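Local coordinates for protein 2-methyl-3-hydroxypyridine-5-carboxylic acid oxygenase (Mesorhizobium loti, PDB 3ALJ) that binds FAD and probably oxygenates 2-methyl-3-hydroxypyridine-5-carboxylic acid with opening of its pyridine ring, at residues L55-L60 / R367-R372; S76-T81 / L99-M104; I200-F205 / I212-C217. One frame throughout, in Å; residues are numbered along the deposited sequence.

Contact 1 of 3, residues L55-L60 / R367-R372. With BME (beta-mercaptoethanol), chain D.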
loop_
_atom_site.group_PDB
_atom_site.type_symbol
_atom_site.label_atom_id
_atom_site.label_comp_id
_atom_site.label_asym_id
_atom_site.label_seq_id
_atom_site.Cartn_x
_atom_site.Cartn_y
_atom_site.Cartn_z
ATOM N N LEU A 55 -5.858 5.254 -0.479
ATOM C CA LEU A 55 -6.357 4.664 0.751
ATOM C C LEU A 55 -7.854 4.745 0.729
ATOM O O LEU A 55 -8.416 5.573 0.012
ATOM C CB LEU A 55 -5.827 5.371 2.029
ATOM C CG LEU A 55 -4.258 5.266 2.230
ATOM C CD1 LEU A 55 -4.009 5.912 3.576
ATOM C CD2 LEU A 55 -3.842 3.761 2.220
ATOM N N TRP A 56 -8.474 3.885 1.510
ATOM C CA TRP A 56 -9.938 3.855 1.634
ATOM C C TRP A 56 -10.292 3.996 3.089
ATOM O O TRP A 56 -9.435 4.058 3.972
ATOM C CB TRP A 56 -10.495 2.554 1.098
ATOM C CG TRP A 56 -10.022 2.229 -0.327
ATOM C CD1 TRP A 56 -8.763 1.782 -0.688
ATOM C CD2 TRP A 56 -10.757 2.348 -1.553
ATOM N NE1 TRP A 56 -8.661 1.632 -2.071
ATOM C CE2 TRP A 56 -9.888 1.977 -2.619
ATOM C CE3 TRP A 56 -12.098 2.689 -1.836
ATOM C CZ2 TRP A 56 -10.317 1.949 -3.953
ATOM C CZ3 TRP A 56 -12.515 2.686 -3.157
ATOM C CH2 TRP A 56 -11.680 2.302 -4.200
ATOM N N HIS A 57 -11.589 3.992 3.400
ATOM C CA HIS A 57 -12.058 4.066 4.723
ATOM C C HIS A 57 -11.304 3.207 5.728
ATOM O O HIS A 57 -10.973 3.708 6.793
ATOM C CB HIS A 57 -13.577 3.588 4.681
ATOM C CG HIS A 57 -14.182 3.188 6.001
ATOM N ND1 HIS A 57 -14.318 1.854 6.331
ATOM C CD2 HIS A 57 -14.638 3.906 7.055
ATOM C CE1 HIS A 57 -14.874 1.768 7.545
ATOM N NE2 HIS A 57 -15.080 3.004 8.017
ATOM N N ASN A 58 -11.039 1.944 5.391
ATOM C CA ASN A 58 -10.330 1.108 6.382
ATOM C C ASN A 58 -8.911 1.694 6.760
ATOM O O ASN A 58 -8.585 1.771 7.943
ATOM C CB ASN A 58 -10.171 -0.331 5.834
ATOM C CG ASN A 58 -9.339 -0.441 4.520
ATOM O OD1 ASN A 58 -9.448 0.406 3.600
ATOM N ND2 ASN A 58 -8.585 -1.546 4.413
ATOM N N GLY A 59 -8.164 2.140 5.737
ATOM C CA GLY A 59 -6.830 2.762 5.995
ATOM C C GLY A 59 -6.980 4.063 6.680
ATOM O O GLY A 59 -6.142 4.417 7.529
ATOM N N LEU A 60 -7.981 4.874 6.287
ATOM C CA LEU A 60 -8.181 6.162 6.901
ATOM C C LEU A 60 -8.542 5.994 8.400
ATOM O O LEU A 60 -8.096 6.824 9.204
ATOM C CB LEU A 60 -9.248 6.959 6.105
ATOM C CG LEU A 60 -8.818 7.337 4.707
ATOM C CD1 LEU A 60 -10.050 7.865 3.952
ATOM C CD2 LEU A 60 -7.675 8.374 4.687
ATOM N N ARG A 367 -14.644 -1.431 3.416
ATOM C CA ARG A 367 -15.738 -1.197 4.352
ATOM C C ARG A 367 -15.407 -1.498 5.762
ATOM O O ARG A 367 -16.097 -1.016 6.704
ATOM C CB ARG A 367 -16.971 -2.011 3.921
ATOM C CG ARG A 367 -17.608 -1.419 2.637
ATOM C CD ARG A 367 -18.785 -2.271 2.176
ATOM N NE ARG A 367 -19.773 -2.133 3.217
ATOM C CZ ARG A 367 -20.220 -3.123 3.951
ATOM N NH1 ARG A 367 -19.888 -4.414 3.694
ATOM N NH2 ARG A 367 -21.004 -2.774 4.954
ATOM N N TYR A 368 -14.377 -2.368 6.028
ATOM C CA TYR A 368 -14.055 -2.749 7.371
ATOM C C TYR A 368 -13.551 -1.564 8.166
ATOM O O TYR A 368 -12.651 -0.798 7.730
ATOM C CB TYR A 368 -12.964 -3.873 7.326
ATOM C CG TYR A 368 -12.599 -4.340 8.719
ATOM C CD1 TYR A 368 -13.605 -4.946 9.546
ATOM C CD2 TYR A 368 -11.335 -4.080 9.256
ATOM C CE1 TYR A 368 -13.278 -5.338 10.840
ATOM C CE2 TYR A 368 -11.006 -4.530 10.520
ATOM C CZ TYR A 368 -12.020 -5.104 11.347
ATOM O OH TYR A 368 -11.718 -5.512 12.640
ATOM N N ASP A 369 -14.116 -1.342 9.389
ATOM C CA ASP A 369 -13.582 -0.335 10.307
ATOM C C ASP A 369 -12.771 -1.044 11.397
ATOM O O ASP A 369 -13.342 -1.679 12.282
ATOM C CB ASP A 369 -14.756 0.375 10.999
ATOM C CG ASP A 369 -14.247 1.243 12.072
ATOM O OD1 ASP A 369 -13.078 1.642 12.094
ATOM O OD2 ASP A 369 -15.034 1.639 12.934
ATOM N N PRO A 370 -11.444 -0.943 11.380
ATOM C CA PRO A 370 -10.659 -1.600 12.373
ATOM C C PRO A 370 -10.856 -1.014 13.760
ATOM O O PRO A 370 -10.508 -1.737 14.741
ATOM C CB PRO A 370 -9.191 -1.335 11.849
ATOM C CG PRO A 370 -9.343 -0.032 11.119
ATOM C CD PRO A 370 -10.659 -0.170 10.418
ATOM N N LEU A 371 -11.350 0.226 13.955
ATOM C CA LEU A 371 -11.428 0.810 15.338
ATOM C C LEU A 371 -12.610 0.132 16.056
ATOM O O LEU A 371 -12.461 -0.313 17.230
ATOM C CB LEU A 371 -11.616 2.319 15.193
ATOM C CG LEU A 371 -10.566 3.084 14.330
ATOM C CD1 LEU A 371 -10.734 4.576 14.622
ATOM C CD2 LEU A 371 -9.204 2.591 14.801
ATOM N N ARG A 372 -13.744 0.064 15.384
ATOM C CA ARG A 372 -14.952 -0.601 15.962
ATOM C C ARG A 372 -15.062 -2.045 15.664
ATOM O O ARG A 372 -15.925 -2.763 16.279
ATOM C CB ARG A 372 -16.247 -0.004 15.420
ATOM C CG ARG A 372 -16.366 1.410 15.958
ATOM C CD ARG A 372 -17.626 2.102 15.486
ATOM N NE ARG A 372 -18.770 1.373 15.978
ATOM C CZ ARG A 372 -19.789 1.084 15.188
ATOM N NH1 ARG A 372 -19.770 1.565 13.952
ATOM N NH2 ARG A 372 -20.854 0.421 15.671
HETATM C C1 BME D . -9.264 -4.954 5.574
HETATM C C2 BME D . -7.981 -4.702 4.699
HETATM O O1 BME D . -9.732 -3.680 6.035
HETATM S S2 BME D . -7.297 -6.420 4.385
#
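His-57 and Asn-58, in the first turn of helix 57-65, meet the backbone of residues 367-369. No hydrogen bond crosses between the two segments. The contact is made by carbon against backbone oxygen and by van der Waals packing. His-57 CE1 lies 3.2 Å from Arg-367 O, with Tyr-368 O close by. The ring gets there because CG stands anti to the backbone N (chi1 163°), which swings the imidazole over to segment 367-372. Its ND1 is hydrogen-bonded to Ala-366 O, so the ring sits where helix 364-367 ends. His-57 CE1 also packs on Asp-369 CB at 3.7 Å. The ring and the carboxylate are inclined by 63°. Asn-58 brings its CB to 3.2 Å from Tyr-368 O, and its CA makes a CA-H...O contact with the same oxygen. Pro-370 CG rests on Asn-58 O at 3.7 Å.

The polar bonds run to other partners. Asn-58 ND2 donates to O1 of a beta-mercaptoethanol at 2.9 Å and also to Gln-299 OE1. The same O1 lies at the edge of the Tyr-368 ring. This molecule probably came from the crystallisation liquor. Asp-369 turns back on its own chain: its OD1 takes the backbone N of Leu-371 at 2.9 Å, from above the carboxylate plane. OD2 forms a salt bridge with Arg-61, one turn further along helix 57-65.

Trp-56 is the N-cap of that helix, and Leu-60 N bonds to Trp-56 O. The contact thus docks the segment 367-372, folded by an Asx turn at Asp-369, against the start of helix 57-65.

Contact 2 of 3, residues S76-T81 / L99-M104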
loop_
_atom_site.group_PDB
_atom_site.type_symbol
_atom_site.label_atom_id
_atom_site.label_comp_id
_atom_site.label_asym_id
_atom_site.label_seq_id
_atom_site.Cartn_x
_atom_site.Cartn_y
_atom_site.Cartn_z
ATOM N N SER A 76 -4.092 16.080 0.582
ATOM C CA SER A 76 -4.473 14.928 -0.254
ATOM C C SER A 76 -5.932 15.174 -0.765
ATOM O O SER A 76 -6.516 16.191 -0.437
ATOM C CB SER A 76 -4.341 13.634 0.517
ATOM O OG SER A 76 -5.238 13.616 1.646
ATOM N N HIS A 77 -6.387 14.260 -1.583
ATOM C CA HIS A 77 -7.615 14.495 -2.409
ATOM C C HIS A 77 -8.533 13.363 -2.407
ATOM O O HIS A 77 -8.162 12.241 -2.641
ATOM C CB HIS A 77 -7.056 14.786 -3.833
ATOM C CG HIS A 77 -8.069 15.029 -4.935
ATOM N ND1 HIS A 77 -8.693 16.242 -5.078
ATOM C CD2 HIS A 77 -8.328 14.345 -6.068
ATOM C CE1 HIS A 77 -9.468 16.218 -6.169
ATOM N NE2 HIS A 77 -9.260 15.076 -6.809
ATOM N N THR A 78 -9.817 13.717 -2.295
ATOM C CA THR A 78 -10.851 12.746 -2.652
ATOM C C THR A 78 -11.448 13.161 -3.986
ATOM O O THR A 78 -12.181 14.205 -4.028
ATOM C CB THR A 78 -12.046 12.554 -1.641
ATOM O OG1 THR A 78 -11.497 12.212 -0.338
ATOM C CG2 THR A 78 -13.035 11.447 -2.072
ATOM N N PRO A 79 -11.240 12.457 -5.106
ATOM C CA PRO A 79 -11.902 12.869 -6.350
ATOM C C PRO A 79 -13.452 12.872 -6.192
ATOM O O PRO A 79 -14.018 12.131 -5.408
ATOM C CB PRO A 79 -11.512 11.739 -7.363
ATOM C CG PRO A 79 -10.201 11.226 -6.790
ATOM C CD PRO A 79 -10.441 11.190 -5.266
ATOM N N PRO A 80 -14.091 13.729 -7.058
ATOM C CA PRO A 80 -15.582 13.673 -7.031
ATOM C C PRO A 80 -16.118 12.372 -7.474
ATOM O O PRO A 80 -17.230 12.050 -7.093
ATOM C CB PRO A 80 -16.017 14.675 -8.087
ATOM C CG PRO A 80 -14.820 15.563 -8.282
ATOM C CD PRO A 80 -13.505 14.776 -7.905
ATOM N N THR A 81 -15.442 11.606 -8.329
ATOM C CA THR A 81 -15.880 10.328 -8.767
ATOM C C THR A 81 -14.666 9.478 -9.197
ATOM O O THR A 81 -13.604 10.036 -9.532
ATOM C CB THR A 81 -16.884 10.414 -9.961
ATOM O OG1 THR A 81 -17.481 9.083 -10.103
ATOM C CG2 THR A 81 -16.356 10.932 -11.183
ATOM N N LEU A 99 -18.570 5.915 0.851
ATOM C CA LEU A 99 -17.421 5.314 1.522
ATOM C C LEU A 99 -16.194 6.242 1.344
ATOM O O LEU A 99 -15.839 6.565 0.204
ATOM C CB LEU A 99 -17.125 4.022 0.799
ATOM C CG LEU A 99 -15.924 3.221 1.227
ATOM C CD1 LEU A 99 -16.132 2.530 2.472
ATOM C CD2 LEU A 99 -15.621 2.183 0.054
ATOM N N PRO A 100 -15.579 6.607 2.472
ATOM C CA PRO A 100 -14.389 7.471 2.317
ATOM C C PRO A 100 -13.205 6.840 1.554
ATOM O O PRO A 100 -13.003 5.637 1.604
ATOM C CB PRO A 100 -14.013 7.710 3.760
ATOM C CG PRO A 100 -15.376 7.669 4.550
ATOM C CD PRO A 100 -16.070 6.574 3.866
ATOM N N TRP A 101 -12.518 7.687 0.759
ATOM C CA TRP A 101 -11.296 7.252 0.043
ATOM C C TRP A 101 -10.499 8.467 -0.211
ATOM O O TRP A 101 -10.953 9.603 -0.052
ATOM C CB TRP A 101 -11.656 6.440 -1.233
ATOM C CG TRP A 101 -12.463 7.168 -2.269
ATOM C CD1 TRP A 101 -13.784 7.634 -2.162
ATOM C CD2 TRP A 101 -12.050 7.466 -3.618
ATOM N NE1 TRP A 101 -14.168 8.260 -3.355
ATOM C CE2 TRP A 101 -13.119 8.151 -4.261
ATOM C CE3 TRP A 101 -10.826 7.270 -4.368
ATOM C CZ2 TRP A 101 -13.061 8.577 -5.587
ATOM C CZ3 TRP A 101 -10.792 7.641 -5.648
ATOM C CH2 TRP A 101 -11.851 8.296 -6.285
ATOM N N ARG A 102 -9.239 8.252 -0.613
ATOM C CA ARG A 102 -8.295 9.370 -0.673
ATOM C C ARG A 102 -7.144 8.983 -1.528
ATOM O O ARG A 102 -6.667 7.805 -1.492
ATOM C CB ARG A 102 -7.730 9.660 0.757
ATOM C CG ARG A 102 -7.255 11.128 0.932
ATOM C CD ARG A 102 -8.508 12.117 0.933
ATOM N NE ARG A 102 -8.048 13.434 1.328
ATOM C CZ ARG A 102 -8.932 14.407 1.542
ATOM N NH1 ARG A 102 -10.221 14.249 1.239
ATOM N NH2 ARG A 102 -8.561 15.555 2.026
ATOM N N ILE A 103 -6.609 9.908 -2.314
ATOM C CA ILE A 103 -5.401 9.714 -3.150
ATOM C C ILE A 103 -4.364 10.686 -2.606
ATOM O O ILE A 103 -4.656 11.827 -2.214
ATOM C CB ILE A 103 -5.650 10.030 -4.599
ATOM C CG1 ILE A 103 -6.824 9.146 -5.106
ATOM C CG2 ILE A 103 -4.429 9.763 -5.429
ATOM C CD1 ILE A 103 -7.219 9.488 -6.539
ATOM N N MET A 104 -3.108 10.195 -2.576
ATOM C CA MET A 104 -1.988 11.038 -2.032
ATOM C C MET A 104 -0.706 10.516 -2.626
ATOM O O MET A 104 -0.611 9.397 -3.098
ATOM C CB MET A 104 -1.907 10.992 -0.500
ATOM C CG MET A 104 -1.681 9.518 -0.026
ATOM S SD MET A 104 -2.308 9.281 1.676
ATOM C CE MET A 104 -4.113 9.146 1.267
HETATM O O HOH W 1 -15.975 10.139 -4.691
#
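Loop 76-81 crosses strand residues 101-104, their directions 134° apart, and joins them by a single antiparallel bridge, the hydrogen-bonded pair His-77 and Ile-103, with Ile-103 N to His-77 O at 2.8 Å. Arg-102 bends at chi2 (69°), which lays its guanidinium over His-77 CA. Arg-102 NE donates almost straight to Ser-76 OG at 2.8 Å, and Arg-102 NH1 donates to Thr-78 OG1 at 2.9 Å. Thr-78 OG1 in turn donates to Trp-101 O at 2.7 Å. Ser-76 OG also bonds back to Val-72, and Arg-102 NH2 to Leu-73 O.

Thr-78 CG2 and Pro-79 CD make CH-pi contacts over one face of the Trp-101 indole; Pro-79 CD is 3.6 Å from the centroid of its six-membered ring. At the edge, a water links Trp-101 NE1 to Pro-79 O. Pro-79 CG presses tightly on Ile-103 CD1, at 3.5 Å. With an alanine at Arg-102, Ser-76 OG and Thr-78 OG1 would probably each lose an N-H donor and Leu-73 O one partner, leaving the loop freer to move. The chemistry implies a loop held by in-plane guanidinium bonds at Ser-76 and Thr-78 and by CH-pi packing of Thr-78 and Pro-79 on the indole.

Contact 3 of 3, residues I200-F205 / I212-C217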
loop_
_atom_site.group_PDB
_atom_site.type_symbol
_atom_site.label_atom_id
_atom_site.label_comp_id
_atom_site.label_asym_id
_atom_site.label_seq_id
_atom_site.Cartn_x
_atom_site.Cartn_y
_atom_site.Cartn_z
ATOM N N ILE A 200 -9.579 8.735 -13.196
ATOM C CA ILE A 200 -10.016 8.184 -14.491
ATOM C C ILE A 200 -9.088 7.019 -14.813
ATOM O O ILE A 200 -7.852 7.190 -15.044
ATOM C CB ILE A 200 -9.948 9.221 -15.631
ATOM C CG1 ILE A 200 -10.623 10.539 -15.208
ATOM C CG2 ILE A 200 -10.718 8.613 -16.847
ATOM C CD1 ILE A 200 -10.409 11.660 -16.279
ATOM N N ASP A 201 -9.652 5.809 -14.874
ATOM C CA ASP A 201 -8.887 4.600 -15.262
ATOM C C ASP A 201 -9.108 4.390 -16.737
ATOM O O ASP A 201 -10.212 4.001 -17.155
ATOM C CB ASP A 201 -9.382 3.401 -14.419
ATOM C CG ASP A 201 -8.474 2.240 -14.592
ATOM O OD1 ASP A 201 -7.419 2.380 -15.281
ATOM O OD2 ASP A 201 -8.748 1.154 -14.038
ATOM N N MET A 202 -8.086 4.762 -17.521
ATOM C CA MET A 202 -8.231 4.860 -18.976
ATOM C C MET A 202 -7.654 3.628 -19.647
ATOM O O MET A 202 -6.434 3.464 -19.839
ATOM C CB MET A 202 -7.467 6.087 -19.502
ATOM C CG MET A 202 -7.863 7.380 -18.782
ATOM S SD MET A 202 -6.659 8.655 -19.162
ATOM C CE MET A 202 -7.505 10.182 -18.622
ATOM N N TRP A 203 -8.549 2.668 -19.958
ATOM C CA TRP A 203 -8.119 1.377 -20.558
ATOM C C TRP A 203 -8.187 1.405 -22.085
ATOM O O TRP A 203 -9.090 2.057 -22.719
ATOM C CB TRP A 203 -9.133 0.310 -20.172
ATOM C CG TRP A 203 -8.978 -0.154 -18.704
ATOM C CD1 TRP A 203 -9.457 0.453 -17.573
ATOM C CD2 TRP A 203 -8.352 -1.357 -18.291
ATOM N NE1 TRP A 203 -9.149 -0.368 -16.490
ATOM C CE2 TRP A 203 -8.464 -1.478 -16.908
ATOM C CE3 TRP A 203 -7.647 -2.366 -18.976
ATOM C CZ2 TRP A 203 -7.911 -2.550 -16.179
ATOM C CZ3 TRP A 203 -7.115 -3.445 -18.262
ATOM C CH2 TRP A 203 -7.240 -3.535 -16.905
ATOM N N ASN A 204 -7.295 0.623 -22.706
ATOM C CA ASN A 204 -7.403 0.312 -24.135
ATOM C C ASN A 204 -6.838 -1.059 -24.351
ATOM O O ASN A 204 -5.819 -1.388 -23.752
ATOM C CB ASN A 204 -6.545 1.272 -24.992
ATOM C CG ASN A 204 -6.958 2.695 -24.869
ATOM O OD1 ASN A 204 -7.851 3.209 -25.639
ATOM N ND2 ASN A 204 -6.353 3.472 -23.991
ATOM N N PHE A 205 -7.500 -1.805 -25.237
ATOM C CA PHE A 205 -6.902 -3.016 -25.839
ATOM C C PHE A 205 -6.574 -2.804 -27.291
ATOM O O PHE A 205 -5.788 -3.621 -27.797
ATOM C CB PHE A 205 -7.863 -4.182 -25.636
ATOM C CG PHE A 205 -8.179 -4.473 -24.198
ATOM C CD1 PHE A 205 -7.172 -4.820 -23.308
ATOM C CD2 PHE A 205 -9.430 -4.334 -23.696
ATOM C CE1 PHE A 205 -7.524 -5.066 -21.895
ATOM C CE2 PHE A 205 -9.756 -4.602 -22.371
ATOM C CZ PHE A 205 -8.804 -4.981 -21.497
ATOM N N ILE A 212 -3.756 4.033 -18.746
ATOM C CA ILE A 212 -3.249 5.016 -17.740
ATOM C C ILE A 212 -4.317 5.104 -16.633
ATOM O O ILE A 212 -5.497 5.394 -16.904
ATOM C CB ILE A 212 -3.048 6.433 -18.315
ATOM C CG1 ILE A 212 -1.883 6.313 -19.308
ATOM C CG2 ILE A 212 -2.774 7.477 -17.217
ATOM C CD1 ILE A 212 -1.368 7.733 -19.920
ATOM N N LEU A 213 -3.895 4.939 -15.356
ATOM C CA LEU A 213 -4.757 5.340 -14.220
ATOM C C LEU A 213 -4.302 6.760 -13.880
ATOM O O LEU A 213 -3.146 7.035 -13.504
ATOM C CB LEU A 213 -4.510 4.373 -13.051
ATOM C CG LEU A 213 -5.360 4.775 -11.831
ATOM C CD1 LEU A 213 -6.850 4.524 -12.175
ATOM C CD2 LEU A 213 -5.024 3.894 -10.580
ATOM N N TYR A 214 -5.269 7.663 -13.982
ATOM C CA TYR A 214 -5.089 9.125 -13.756
ATOM C C TYR A 214 -5.651 9.448 -12.367
ATOM O O TYR A 214 -6.827 9.239 -12.098
ATOM C CB TYR A 214 -5.867 9.854 -14.921
ATOM C CG TYR A 214 -6.049 11.338 -14.768
ATOM C CD1 TYR A 214 -7.065 11.878 -13.954
ATOM C CD2 TYR A 214 -5.141 12.170 -15.350
ATOM C CE1 TYR A 214 -7.219 13.301 -13.843
ATOM C CE2 TYR A 214 -5.255 13.590 -15.270
ATOM C CZ TYR A 214 -6.284 14.052 -14.521
ATOM O OH TYR A 214 -6.431 15.448 -14.285
ATOM N N SER A 215 -4.745 9.956 -11.480
ATOM C CA SER A 215 -5.053 9.967 -10.044
ATOM C C SER A 215 -4.610 11.281 -9.375
ATOM O O SER A 215 -3.461 11.436 -8.910
ATOM C CB SER A 215 -4.315 8.827 -9.340
ATOM O OG SER A 215 -4.723 7.584 -9.966
ATOM N N PRO A 216 -5.478 12.306 -9.378
ATOM C CA PRO A 216 -5.018 13.588 -8.722
ATOM C C PRO A 216 -4.798 13.429 -7.254
ATOM O O PRO A 216 -5.696 12.936 -6.503
ATOM C CB PRO A 216 -6.158 14.623 -9.051
ATOM C CG PRO A 216 -6.835 13.965 -10.313
ATOM C CD PRO A 216 -6.787 12.429 -10.037
ATOM N N CYS A 217 -3.697 14.019 -6.768
ATOM C CA CYS A 217 -3.345 13.903 -5.346
ATOM C C CYS A 217 -3.756 15.156 -4.585
ATOM O O CYS A 217 -3.932 15.049 -3.375
ATOM C CB CYS A 217 -1.794 13.704 -5.208
ATOM S SG CYS A 217 -1.228 12.079 -5.803
#
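Ile-200 and Tyr-214 form a hydrogen-bonded antiparallel pair, and Met-202 and Ile-212 form the next one. Between them Asp-201 and Leu-213 make the non-hydrogen-bonded pair. Four backbone bonds hold the two strands together. The shortest is Met-202 N to Ile-212 O, at 2.7 Å. The strand axes come within 4.7 Å and run 167° apart.

One face of the sheet carries Ile-200, Met-202, Ile-212 and Tyr-214. Ile-200 and Tyr-214 lie side by side and point the same way, with Ile-200 CG1 4.0 Å from Tyr-214 CD1. Met-202 is extended beyond CG, which carries its methyl diagonally across to the neighbouring strand. There Met-202 CE rests 4.1 Å from Tyr-214 CB. Met-202 SD packs on Ile-212 CB at 4.3 Å.

The other face carries Asp-201 and Leu-213. The CD1 branch of Leu-213 touches Asp-201 CB at 3.6 Å and also lies against the carboxylate carbon. With its CG anti to the backbone N (chi1 178°), Leu-213 leans its branch over the aspartate.

Further out, several groups position this first shell. Asp-201 OD2 forms a salt bridge with Arg-211, the first residue of strand 211-216. Asp-201 OD2 also takes a weak hydrogen bond from Trp-203 NE1, at 2.9 Å. The buried carboxylate thus has a cationic mate, which would probably help keep it charged. Tyr-214 OH is hydrogen-bonded to Trp-196 O, which fixes the far end of its ring.

The two strands form a beta hairpin inside the seven-stranded mixed sheet. Strand 199-203 pairs on its other edge with strand 82-86, whose Trp-85 touches Ile-200 and Met-202. Strand 211-216 pairs on its other edge with strand 221-228, where Leu-222 meets Tyr-214 and Met-227 meets Leu-213.

Contact 1 spans most of the chain, and contacts 2 and 3 are nested inside the loop it closes. Contact 2 closes before contact 3 opens. The centres of contacts 1 and 2 are about 14 Å apart. They share the two-stranded sheet of strands 52-56 and 101-105, with Leu-55 N 2.9 Å from Arg-102 O. Contacts 2 and 3 have centres about 15 Å apart and touch where His-77 and Ile-103 meet Pro-216. Contacts 1 and 3 do not touch. Contact 2 therefore bridges contact 1 and the seven-stranded sheet. The side chains of Asn-58 and Leu-213 (each about 7 Å) and Ile-103 (about 8 Å) lie near the FAD, without this making them its ligands.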